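Local coordinates for DNA mismatch repair protein MutS (Thermus aquaticus, PDB 1EWQ), which takes part in DNA mismatch repair, binding mismatched DNA and probably recognising the mismatch, and has a weak ATPase activity, at residues C[133-138]-C[176-181]. Sequence-based numbering, arbitrary orientation.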
loop_
_atom_site.group_PDB
_atom_site.type_symbol
_atom_site.label_atom_id
_atom_site.label_comp_id
_atom_site.label_asym_id
_atom_site.label_seq_id
_atom_site.Cartn_x
_atom_site.Cartn_y
_atom_site.Cartn_z
ATOM N N TYR C 133 -13.535 -17.804 0.201
ATOM C CA TYR C 133 -13.214 -19.177 -0.155
ATOM C C TYR C 133 -11.810 -19.694 0.083
ATOM O O TYR C 133 -10.818 -19.006 -0.167
ATOM C CB TYR C 133 -13.506 -19.440 -1.642
ATOM C CG TYR C 133 -14.945 -19.296 -2.090
ATOM C CD1 TYR C 133 -15.319 -18.291 -2.993
ATOM C CD2 TYR C 133 -15.926 -20.185 -1.651
ATOM C CE1 TYR C 133 -16.632 -18.184 -3.445
ATOM C CE2 TYR C 133 -17.243 -20.084 -2.103
ATOM C CZ TYR C 133 -17.586 -19.083 -2.998
ATOM O OH TYR C 133 -18.887 -18.985 -3.442
ATOM N N LEU C 134 -11.759 -20.934 0.559
ATOM C CA LEU C 134 -10.512 -21.673 0.709
ATOM C C LEU C 134 -10.676 -22.540 -0.536
ATOM O O LEU C 134 -11.735 -23.120 -0.741
ATOM C CB LEU C 134 -10.518 -22.581 1.946
ATOM C CG LEU C 134 -9.360 -23.599 2.010
ATOM C CD1 LEU C 134 -8.029 -22.880 2.075
ATOM C CD2 LEU C 134 -9.520 -24.500 3.222
ATOM N N ALA C 135 -9.659 -22.605 -1.378
ATOM C CA ALA C 135 -9.739 -23.410 -2.583
ATOM C C ALA C 135 -8.668 -24.498 -2.571
ATOM O O ALA C 135 -7.614 -24.337 -1.951
ATOM C CB ALA C 135 -9.571 -22.520 -3.816
ATOM N N ALA C 136 -8.954 -25.607 -3.248
ATOM C CA ALA C 136 -8.015 -26.726 -3.349
ATOM C C ALA C 136 -7.993 -27.240 -4.788
ATOM O O ALA C 136 -9.045 -27.462 -5.392
ATOM C CB ALA C 136 -8.418 -27.847 -2.397
ATOM N N ILE C 137 -6.781 -27.422 -5.312
ATOM C CA ILE C 137 -6.541 -27.897 -6.671
ATOM C C ILE C 137 -5.695 -29.178 -6.644
ATOM O O ILE C 137 -4.655 -29.236 -5.973
ATOM C CB ILE C 137 -5.763 -26.833 -7.497
ATOM C CG1 ILE C 137 -6.627 -25.577 -7.690
ATOM C CG2 ILE C 137 -5.331 -27.416 -8.830
ATOM C CD1 ILE C 137 -5.864 -24.380 -8.249
ATOM N N ALA C 138 -6.137 -30.197 -7.375
ATOM C CA ALA C 138 -5.413 -31.463 -7.441
ATOM C C ALA C 138 -5.569 -32.094 -8.819
ATOM O O ALA C 138 -6.353 -31.621 -9.641
ATOM C CB ALA C 138 -5.925 -32.415 -6.369
ATOM N N ALA C 176 -9.443 -16.812 -1.243
ATOM C CA ALA C 176 -8.590 -16.026 -0.363
ATOM C C ALA C 176 -7.358 -16.835 0.028
ATOM O O ALA C 176 -6.350 -16.283 0.475
ATOM C CB ALA C 176 -9.374 -15.607 0.891
ATOM N N GLU C 177 -7.448 -18.150 -0.161
ATOM C CA GLU C 177 -6.366 -19.063 0.185
ATOM C C GLU C 177 -6.439 -20.315 -0.690
ATOM O O GLU C 177 -7.505 -20.899 -0.868
ATOM C CB GLU C 177 -6.490 -19.453 1.650
ATOM C CG GLU C 177 -5.208 -19.901 2.290
ATOM C CD GLU C 177 -5.415 -20.371 3.707
ATOM O OE1 GLU C 177 -6.414 -19.961 4.343
ATOM O OE2 GLU C 177 -4.567 -21.143 4.193
ATOM N N VAL C 178 -5.298 -20.738 -1.216
ATOM C CA VAL C 178 -5.265 -21.903 -2.088
ATOM C C VAL C 178 -4.383 -23.051 -1.576
ATOM O O VAL C 178 -3.268 -22.832 -1.113
ATOM C CB VAL C 178 -4.797 -21.485 -3.510
ATOM C CG1 VAL C 178 -4.636 -22.715 -4.398
ATOM C CG2 VAL C 178 -5.805 -20.522 -4.130
ATOM N N LEU C 179 -4.903 -24.271 -1.668
ATOM C CA LEU C 179 -4.178 -25.472 -1.260
ATOM C C LEU C 179 -3.853 -26.256 -2.536
ATOM O O LEU C 179 -4.764 -26.700 -3.236
ATOM C CB LEU C 179 -5.042 -26.358 -0.355
ATOM C CG LEU C 179 -5.786 -25.748 0.831
ATOM C CD1 LEU C 179 -6.585 -26.840 1.516
ATOM C CD2 LEU C 179 -4.809 -25.108 1.810
ATOM N N LEU C 180 -2.572 -26.425 -2.840
ATOM C CA LEU C 180 -2.174 -27.161 -4.039
ATOM C C LEU C 180 -1.746 -28.586 -3.701
ATOM O O LEU C 180 -1.102 -28.825 -2.679
ATOM C CB LEU C 180 -1.026 -26.439 -4.761
ATOM C CG LEU C 180 -1.262 -25.025 -5.320
ATOM C CD1 LEU C 180 0.077 -24.403 -5.713
ATOM C CD2 LEU C 180 -2.207 -25.077 -6.521
ATOM N N ALA C 181 -2.125 -29.526 -4.560
ATOM C CA ALA C 181 -1.776 -30.932 -4.388
ATOM C C ALA C 181 -0.254 -31.066 -4.346
ATOM O O ALA C 181 0.460 -30.275 -4.957
ATOM C CB ALA C 181 -2.334 -31.749 -5.547
#
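A135 and L179 join two neighbouring parallel strands, 134-138 and 177-180, through the bond from L179 N to A135 O (2.7 Å). A135 N gives its hydrogen to E177 O at 2.8 Å, and I137 N to L179 O at 3.0 Å. A181, the N-cap of the next helix, extends the pairing with its N on I137 O (2.9 Å).

L179 CB lies 3.6 Å from A135 O and also faces A136 CB. CG stands beside the backbone N (chi1 -49°), which keeps it close to A135 O and brings it 3.8 Å from L134 CD1. At the tip, CD1 meets L134 CD2 at 4.1 Å, and CD2 lies against L134 CD1. The two side chains run roughly perpendicular to each other. With an alanine here, both L134 methyls would probably lose these partners and a gap would open beneath helix 215-232. On this same face E177 is buried, and its carboxylate is hydrogen-bonded to T117, G119 and S203.

On the opposite face, I137 and L180 lie side by side under helix 188-197. The chemistry is that of an interior parallel pair of the domain II sheet: backbone bonds set the register, and aliphatic side chains pack against helices on both faces.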